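Local coordinates for lambda phage protein with carbohydrate-binding module (Shewanella oneidensis, PDB 2A5Z), which is of unknown function but binds magnesium and has a jelly-roll fold with a carbohydrate-binding module, consistent with a role in sugar recognition, at residues C[87-93]-C[244-248]; C[121-127]-C[181-187]. One frame throughout, in Å; residues are numbered along the deposited sequence.

Overall arrangement
Contact 1 joins residues 87-93 to 244-248, and contact 2, nested within the long loop that contact 1 closes, joins 121-127 to 181-187. Their centres lie about 9 Å apart. They meet in the six-stranded antiparallel sheet, where strand 119-125 sits between strand 245-254 on one flank and strand 184-191 on the other. Contact 2 is an interior strand pair of that sheet; contact 1 brings the chain around a magnesium site up against its neighbour strand. The rings of His87 and Trp184 stack between them. Both contacts also touch a second copy of the protein, so metal site, jelly-roll sheet and subunit interface form one continuous region.

Contact 1 of 2, residues C[87-93]-C[244-248]; sequences HFGVQPI and ISIDL. With MG (magnesium ion), chain F.
Asp247 meets the 87-93 segment through a magnesium ion, which it grips twice, by its carboxylate OD1 and its own backbone O. From the other segment come the backbone oxygens of Phe88 and Gly89, each with its O 2.2 Å from the magnesium. Asp54 completes the site with its backbone O and OD1. The mutual repulsion of so many oxygens is paid for by the cation: Gly89 O lies only 3.0 Å from Asp247 OD1. Glycine suits its place because its positive phi (77°) turns the corner and, having no side chain, it leaves room for the metal beside it.

The second carboxylate oxygen is held by the next shell. With CG anti to the backbone N (chi1 173°), Asp247 reaches back to 87-93, and His87 ND1 donates to OD2 over 2.7 Å. Asp247 OD2 lies close to the plane of the imidazole, whereas ND1 approaches from above the carboxylate plane, the two planes standing 77° apart. Arg259 of the second subunit forms a salt bridge to the same OD2, while His87 NE2 is hydrogen-bonded to Asp204, fixing the ring's rotation.

Further along, Gln91 and Ile246 form one antiparallel hydrogen-bonded pair, Gln91 N to Ile246 O being 2.8 Å and nearly straight. Beyond it, a water bridges Ile93 N and Ser245 OG. The whole is a buried magnesium site built from four backbone oxygens and two aspartate carboxylates, set where two strands turn corners in a jelly-roll.

Contact 2 of 2, residues C[121-127]-C[181-187]; sequences TVYFKTP and TSTWYIC
Thr126 OG1 is gripped by two backbone groups of the loop that leads into strand 184-187: it accepts a hydrogen bond from Thr183 N, with N to OG1 3.0 Å, and is also hydrogen-bonded to the backbone O of Ser180. OG1 sits between the backbone N and carbonyl carbon (chi1 51°), which leaves CG2 to rest against Tyr185 CE2. A small branched residue with one polar and one apolar arm thus serves both needs. Thr126 N in turn donates to Thr183 O, and Ser182 N reaches Pro127 O. Thr183 OG1 donates to Thr181 O within the loop.

From there strands 121-125 and 184-187 run antiparallel. Phe124 with Tyr185 and Val122 with Cys187 are hydrogen-bonded pairs; the shortest of their bonds is Tyr185 N to Phe124 O, 2.8 Å.

One face carries Tyr123, Lys125, Trp184 and Ile186. The extended Lys125 chain lies over the indole, its CB 3.5 Å from the centroid of the six-membered ring, and CD close to NE1. Glu84 takes both polar ends, by a salt bridge to Lys125 NZ and a hydrogen bond from Trp184 NE1. Ile186 CG2 lies over the Tyr123 ring in a CH-pi contact, 4.1 Å from its centroid, while Tyr123 OH is hydrogen-bonded to Ala260 O of the second subunit.

On the other face Phe124 CG lies between the backbone N and the carbonyl carbon (chi1 67°), which brings one ring face against Tyr185 CB, and Cys187 CB meets the ring edge at CE2. Leu201 packs on both Phe124 and Tyr185. The chemistry implies a divided sheet: the Phe124 side is mostly apolar, with Tyr185 OH satisfied by Ser180 N, whereas the Trp184 side joins CH-pi contacts to polar ends satisfied by Glu84 and the second subunit, its indole about 7 Å from the magnesium at nearest atoms.

Contact 1 of 2, residues C[87-93]-C[244-248]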
loop_
_atom_site.group_PDB
_atom_site.type_symbol
_atom_site.label_atom_id
_atom_site.label_comp_id
_atom_site.label_asym_id
_atom_site.label_seq_id
_atom_site.Cartn_x
_atom_site.Cartn_y
_atom_site.Cartn_z
ATOM N N HIS C 87 -15.523 0.761 -16.616
ATOM C CA HIS C 87 -14.533 1.585 -15.942
ATOM C C HIS C 87 -14.731 1.522 -14.426
ATOM O O HIS C 87 -15.501 2.289 -13.852
ATOM C CB HIS C 87 -14.569 3.019 -16.498
ATOM C CG HIS C 87 -14.200 3.089 -17.949
ATOM N ND1 HIS C 87 -12.891 3.043 -18.384
ATOM C CD2 HIS C 87 -14.968 3.128 -19.064
ATOM C CE1 HIS C 87 -12.867 3.090 -19.704
ATOM N NE2 HIS C 87 -14.114 3.138 -20.143
ATOM N N PHE C 88 -14.036 0.575 -13.803
ATOM C CA PHE C 88 -14.177 0.285 -12.379
ATOM C C PHE C 88 -13.253 1.206 -11.599
ATOM O O PHE C 88 -12.049 1.128 -11.763
ATOM C CB PHE C 88 -13.782 -1.173 -12.126
ATOM C CG PHE C 88 -13.735 -1.566 -10.672
ATOM C CD1 PHE C 88 -14.908 -1.807 -9.961
ATOM C CD2 PHE C 88 -12.518 -1.735 -10.023
ATOM C CE1 PHE C 88 -14.866 -2.185 -8.621
ATOM C CE2 PHE C 88 -12.466 -2.115 -8.677
ATOM C CZ PHE C 88 -13.644 -2.338 -7.978
ATOM N N GLY C 89 -13.820 2.060 -10.753
ATOM C CA GLY C 89 -13.039 2.990 -9.956
ATOM C C GLY C 89 -12.569 4.151 -10.807
ATOM O O GLY C 89 -11.635 4.021 -11.575
ATOM N N VAL C 90 -13.235 5.287 -10.687
ATOM C CA VAL C 90 -12.913 6.466 -11.487
ATOM C C VAL C 90 -12.766 7.654 -10.545
ATOM O O VAL C 90 -13.635 7.882 -9.705
ATOM C CB VAL C 90 -14.031 6.774 -12.527
ATOM C CG1 VAL C 90 -13.745 8.093 -13.283
ATOM C CG2 VAL C 90 -14.205 5.606 -13.515
ATOM N N GLN C 91 -11.665 8.395 -10.687
ATOM C CA GLN C 91 -11.426 9.600 -9.902
ATOM C C GLN C 91 -11.672 10.849 -10.755
ATOM O O GLN C 91 -10.826 11.207 -11.586
ATOM C CB GLN C 91 -9.990 9.604 -9.341
ATOM C CG GLN C 91 -9.605 10.854 -8.551
ATOM C CD GLN C 91 -10.420 11.030 -7.293
ATOM O OE1 GLN C 91 -11.430 11.734 -7.290
ATOM N NE2 GLN C 91 -10.003 10.381 -6.220
ATOM N N PRO C 92 -12.844 11.499 -10.571
ATOM C CA PRO C 92 -13.108 12.782 -11.215
ATOM C C PRO C 92 -12.413 13.900 -10.450
ATOM O O PRO C 92 -12.247 13.812 -9.221
ATOM C CB PRO C 92 -14.632 12.931 -11.114
ATOM C CG PRO C 92 -15.133 11.629 -10.556
ATOM C CD PRO C 92 -13.998 11.071 -9.772
ATOM N N ILE C 93 -12.014 14.943 -11.172
ATOM C CA ILE C 93 -11.153 15.987 -10.613
ATOM C C ILE C 93 -11.700 17.367 -11.002
ATOM O O ILE C 93 -12.068 17.595 -12.156
ATOM C CB ILE C 93 -9.665 15.785 -11.076
ATOM C CG1 ILE C 93 -9.147 14.408 -10.626
ATOM C CG2 ILE C 93 -8.748 16.885 -10.542
ATOM C CD1 ILE C 93 -8.016 13.838 -11.484
ATOM N N ILE C 244 -9.619 16.331 -16.270
ATOM C CA ILE C 244 -9.759 14.996 -16.838
ATOM C C ILE C 244 -9.863 13.928 -15.724
ATOM O O ILE C 244 -9.082 13.934 -14.778
ATOM C CB ILE C 244 -8.657 14.742 -17.919
ATOM C CG1 ILE C 244 -9.014 15.549 -19.192
ATOM C CG2 ILE C 244 -8.473 13.248 -18.207
ATOM C CD1 ILE C 244 -8.025 15.448 -20.360
ATOM N N SER C 245 -10.860 13.050 -15.827
ATOM C CA SER C 245 -11.061 11.962 -14.864
ATOM C C SER C 245 -10.139 10.796 -15.177
ATOM O O SER C 245 -9.811 10.566 -16.332
ATOM C CB SER C 245 -12.514 11.482 -14.884
ATOM O OG SER C 245 -13.408 12.555 -14.642
ATOM N N ILE C 246 -9.720 10.057 -14.153
ATOM C CA ILE C 246 -8.846 8.890 -14.368
ATOM C C ILE C 246 -9.441 7.594 -13.797
ATOM O O ILE C 246 -9.902 7.548 -12.646
ATOM C CB ILE C 246 -7.372 9.137 -13.911
ATOM C CG1 ILE C 246 -6.470 7.929 -14.257
ATOM C CG2 ILE C 246 -7.308 9.556 -12.425
ATOM C CD1 ILE C 246 -4.977 8.241 -14.300
ATOM N N ASP C 247 -9.437 6.568 -14.648
ATOM C CA ASP C 247 -9.907 5.227 -14.326
ATOM C C ASP C 247 -8.713 4.360 -13.900
ATOM O O ASP C 247 -8.757 3.680 -12.888
ATOM C CB ASP C 247 -10.583 4.630 -15.577
ATOM C CG ASP C 247 -10.981 3.161 -15.422
ATOM O OD1 ASP C 247 -11.225 2.711 -14.294
ATOM O OD2 ASP C 247 -11.078 2.447 -16.447
ATOM N N LEU C 248 -7.628 4.423 -14.662
ATOM C CA LEU C 248 -6.597 3.404 -14.579
ATOM C C LEU C 248 -5.286 3.917 -15.156
ATOM O O LEU C 248 -5.275 4.578 -16.198
ATOM C CB LEU C 248 -7.068 2.155 -15.348
ATOM C CG LEU C 248 -6.188 0.928 -15.612
ATOM C CD1 LEU C 248 -5.650 0.351 -14.321
ATOM C CD2 LEU C 248 -6.988 -0.125 -16.364
HETATM MG MG MG F . -10.401 2.405 -12.319
HETATM O O HOH W 1 -13.041 14.943 -13.940
#

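Contact 2 of 2, residues C[121-127]-C[181-187]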
loop_
_atom_site.group_PDB
_atom_site.type_symbol
_atom_site.label_atom_id
_atom_site.label_comp_id
_atom_site.label_asym_id
_atom_site.label_seq_id
_atom_site.Cartn_x
_atom_site.Cartn_y
_atom_site.Cartn_z
ATOM N N THR C 121 0.423 3.470 -19.627
ATOM C CA THR C 121 -0.904 3.443 -20.223
ATOM C C THR C 121 -1.919 4.070 -19.269
ATOM O O THR C 121 -1.930 3.745 -18.086
ATOM C CB THR C 121 -1.327 2.012 -20.601
ATOM O OG1 THR C 121 -0.282 1.393 -21.372
ATOM C CG2 THR C 121 -2.609 2.027 -21.431
ATOM N N VAL C 122 -2.755 4.970 -19.797
ATOM C CA VAL C 122 -3.732 5.718 -18.999
ATOM C C VAL C 122 -5.128 5.639 -19.628
ATOM O O VAL C 122 -5.304 5.943 -20.813
ATOM C CB VAL C 122 -3.352 7.227 -18.857
ATOM C CG1 VAL C 122 -4.401 7.966 -18.017
ATOM C CG2 VAL C 122 -1.986 7.399 -18.220
ATOM N N TYR C 123 -6.105 5.230 -18.826
ATOM C CA TYR C 123 -7.499 5.222 -19.230
ATOM C C TYR C 123 -8.151 6.428 -18.578
ATOM O O TYR C 123 -8.191 6.526 -17.339
ATOM C CB TYR C 123 -8.189 3.927 -18.784
ATOM C CG TYR C 123 -7.623 2.676 -19.433
ATOM C CD1 TYR C 123 -8.367 1.955 -20.373
ATOM C CD2 TYR C 123 -6.345 2.221 -19.116
ATOM C CE1 TYR C 123 -7.848 0.792 -20.967
ATOM C CE2 TYR C 123 -5.811 1.070 -19.710
ATOM C CZ TYR C 123 -6.567 0.369 -20.640
ATOM O OH TYR C 123 -6.038 -0.765 -21.229
ATOM N N PHE C 124 -8.650 7.346 -19.405
ATOM C CA PHE C 124 -9.116 8.643 -18.917
ATOM C C PHE C 124 -10.351 9.136 -19.648
ATOM O O PHE C 124 -10.587 8.774 -20.808
ATOM C CB PHE C 124 -7.990 9.695 -18.990
ATOM C CG PHE C 124 -7.572 10.068 -20.393
ATOM C CD1 PHE C 124 -8.147 11.166 -21.042
ATOM C CD2 PHE C 124 -6.593 9.340 -21.060
ATOM C CE1 PHE C 124 -7.759 11.520 -22.322
ATOM C CE2 PHE C 124 -6.207 9.684 -22.358
ATOM C CZ PHE C 124 -6.789 10.783 -22.982
ATOM N N LYS C 125 -11.129 9.972 -18.961
ATOM C CA LYS C 125 -12.363 10.518 -19.517
ATOM C C LYS C 125 -12.284 12.032 -19.580
ATOM O O LYS C 125 -11.980 12.697 -18.580
ATOM C CB LYS C 125 -13.579 10.095 -18.677
ATOM C CG LYS C 125 -14.933 10.449 -19.316
ATOM C CD LYS C 125 -16.118 9.985 -18.482
ATOM C CE LYS C 125 -17.429 10.229 -19.250
ATOM N NZ LYS C 125 -18.645 9.887 -18.469
ATOM N N THR C 126 -12.576 12.579 -20.756
ATOM C CA THR C 126 -12.667 14.024 -20.907
ATOM C C THR C 126 -13.819 14.587 -20.054
ATOM O O THR C 126 -14.811 13.890 -19.814
ATOM C CB THR C 126 -12.805 14.438 -22.378
ATOM O OG1 THR C 126 -13.857 13.689 -23.000
ATOM C CG2 THR C 126 -11.492 14.183 -23.107
ATOM N N PRO C 127 -13.669 15.835 -19.561
ATOM C CA PRO C 127 -14.737 16.476 -18.787
ATOM C C PRO C 127 -15.993 16.716 -19.640
ATOM O O PRO C 127 -15.934 16.591 -20.869
ATOM C CB PRO C 127 -14.107 17.810 -18.357
ATOM C CG PRO C 127 -12.998 18.061 -19.310
ATOM C CD PRO C 127 -12.489 16.713 -19.714
ATOM N N THR C 181 -16.170 15.876 -25.557
ATOM C CA THR C 181 -16.480 15.904 -24.122
ATOM C C THR C 181 -17.079 14.569 -23.666
ATOM O O THR C 181 -17.572 13.794 -24.485
ATOM C CB THR C 181 -17.456 17.051 -23.750
ATOM O OG1 THR C 181 -18.647 16.964 -24.548
ATOM C CG2 THR C 181 -16.803 18.413 -23.942
ATOM N N SER C 182 -17.002 14.302 -22.365
ATOM C CA SER C 182 -17.563 13.085 -21.746
ATOM C C SER C 182 -17.283 11.797 -22.534
ATOM O O SER C 182 -18.191 10.998 -22.799
ATOM C CB SER C 182 -19.058 13.261 -21.519
ATOM O OG SER C 182 -19.282 14.383 -20.682
ATOM N N THR C 183 -16.022 11.604 -22.904
ATOM C CA THR C 183 -15.627 10.453 -23.722
ATOM C C THR C 183 -14.422 9.763 -23.107
ATOM O O THR C 183 -13.499 10.426 -22.636
ATOM C CB THR C 183 -15.313 10.883 -25.172
ATOM O OG1 THR C 183 -16.477 11.490 -25.743
ATOM C CG2 THR C 183 -14.888 9.684 -26.047
ATOM N N TRP C 184 -14.438 8.431 -23.130
ATOM C CA TRP C 184 -13.328 7.621 -22.635
ATOM C C TRP C 184 -12.283 7.392 -23.709
ATOM O O TRP C 184 -12.619 7.026 -24.839
ATOM C CB TRP C 184 -13.853 6.280 -22.117
ATOM C CG TRP C 184 -14.513 6.415 -20.800
ATOM C CD1 TRP C 184 -15.860 6.480 -20.551
ATOM C CD2 TRP C 184 -13.862 6.523 -19.529
ATOM N NE1 TRP C 184 -16.081 6.614 -19.198
ATOM C CE2 TRP C 184 -14.873 6.648 -18.549
ATOM C CE3 TRP C 184 -12.519 6.524 -19.123
ATOM C CZ2 TRP C 184 -14.584 6.773 -17.182
ATOM C CZ3 TRP C 184 -12.229 6.657 -17.768
ATOM C CH2 TRP C 184 -13.261 6.776 -16.811
ATOM N N TYR C 185 -11.019 7.606 -23.341
ATOM C CA TYR C 185 -9.876 7.499 -24.251
ATOM C C TYR C 185 -8.797 6.657 -23.579
ATOM O O TYR C 185 -8.795 6.509 -22.354
ATOM C CB TYR C 185 -9.297 8.889 -24.573
ATOM C CG TYR C 185 -10.167 9.765 -25.443
ATOM C CD1 TYR C 185 -10.247 9.551 -26.820
ATOM C CD2 TYR C 185 -10.914 10.806 -24.893
ATOM C CE1 TYR C 185 -11.059 10.347 -27.630
ATOM C CE2 TYR C 185 -11.727 11.621 -25.696
ATOM C CZ TYR C 185 -11.792 11.380 -27.061
ATOM O OH TYR C 185 -12.578 12.171 -27.863
ATOM N N ILE C 186 -7.886 6.109 -24.376
ATOM C CA ILE C 186 -6.702 5.427 -23.846
ATOM C C ILE C 186 -5.470 6.096 -24.458
ATOM O O ILE C 186 -5.478 6.453 -25.637
ATOM C CB ILE C 186 -6.719 3.895 -24.164
ATOM C CG1 ILE C 186 -8.082 3.277 -23.824
ATOM C CG2 ILE C 186 -5.569 3.151 -23.432
ATOM C CD1 ILE C 186 -8.320 1.890 -24.411
ATOM N N CYS C 187 -4.439 6.324 -23.648
ATOM C CA CYS C 187 -3.167 6.814 -24.162
ATOM C C CYS C 187 -2.018 5.935 -23.681
ATOM O O CYS C 187 -1.910 5.625 -22.486
ATOM C CB CYS C 187 -2.916 8.277 -23.771
ATOM S SG CYS C 187 -1.259 8.890 -24.231
HETATM O O HOH W 2 -19.055 13.168 -18.206
#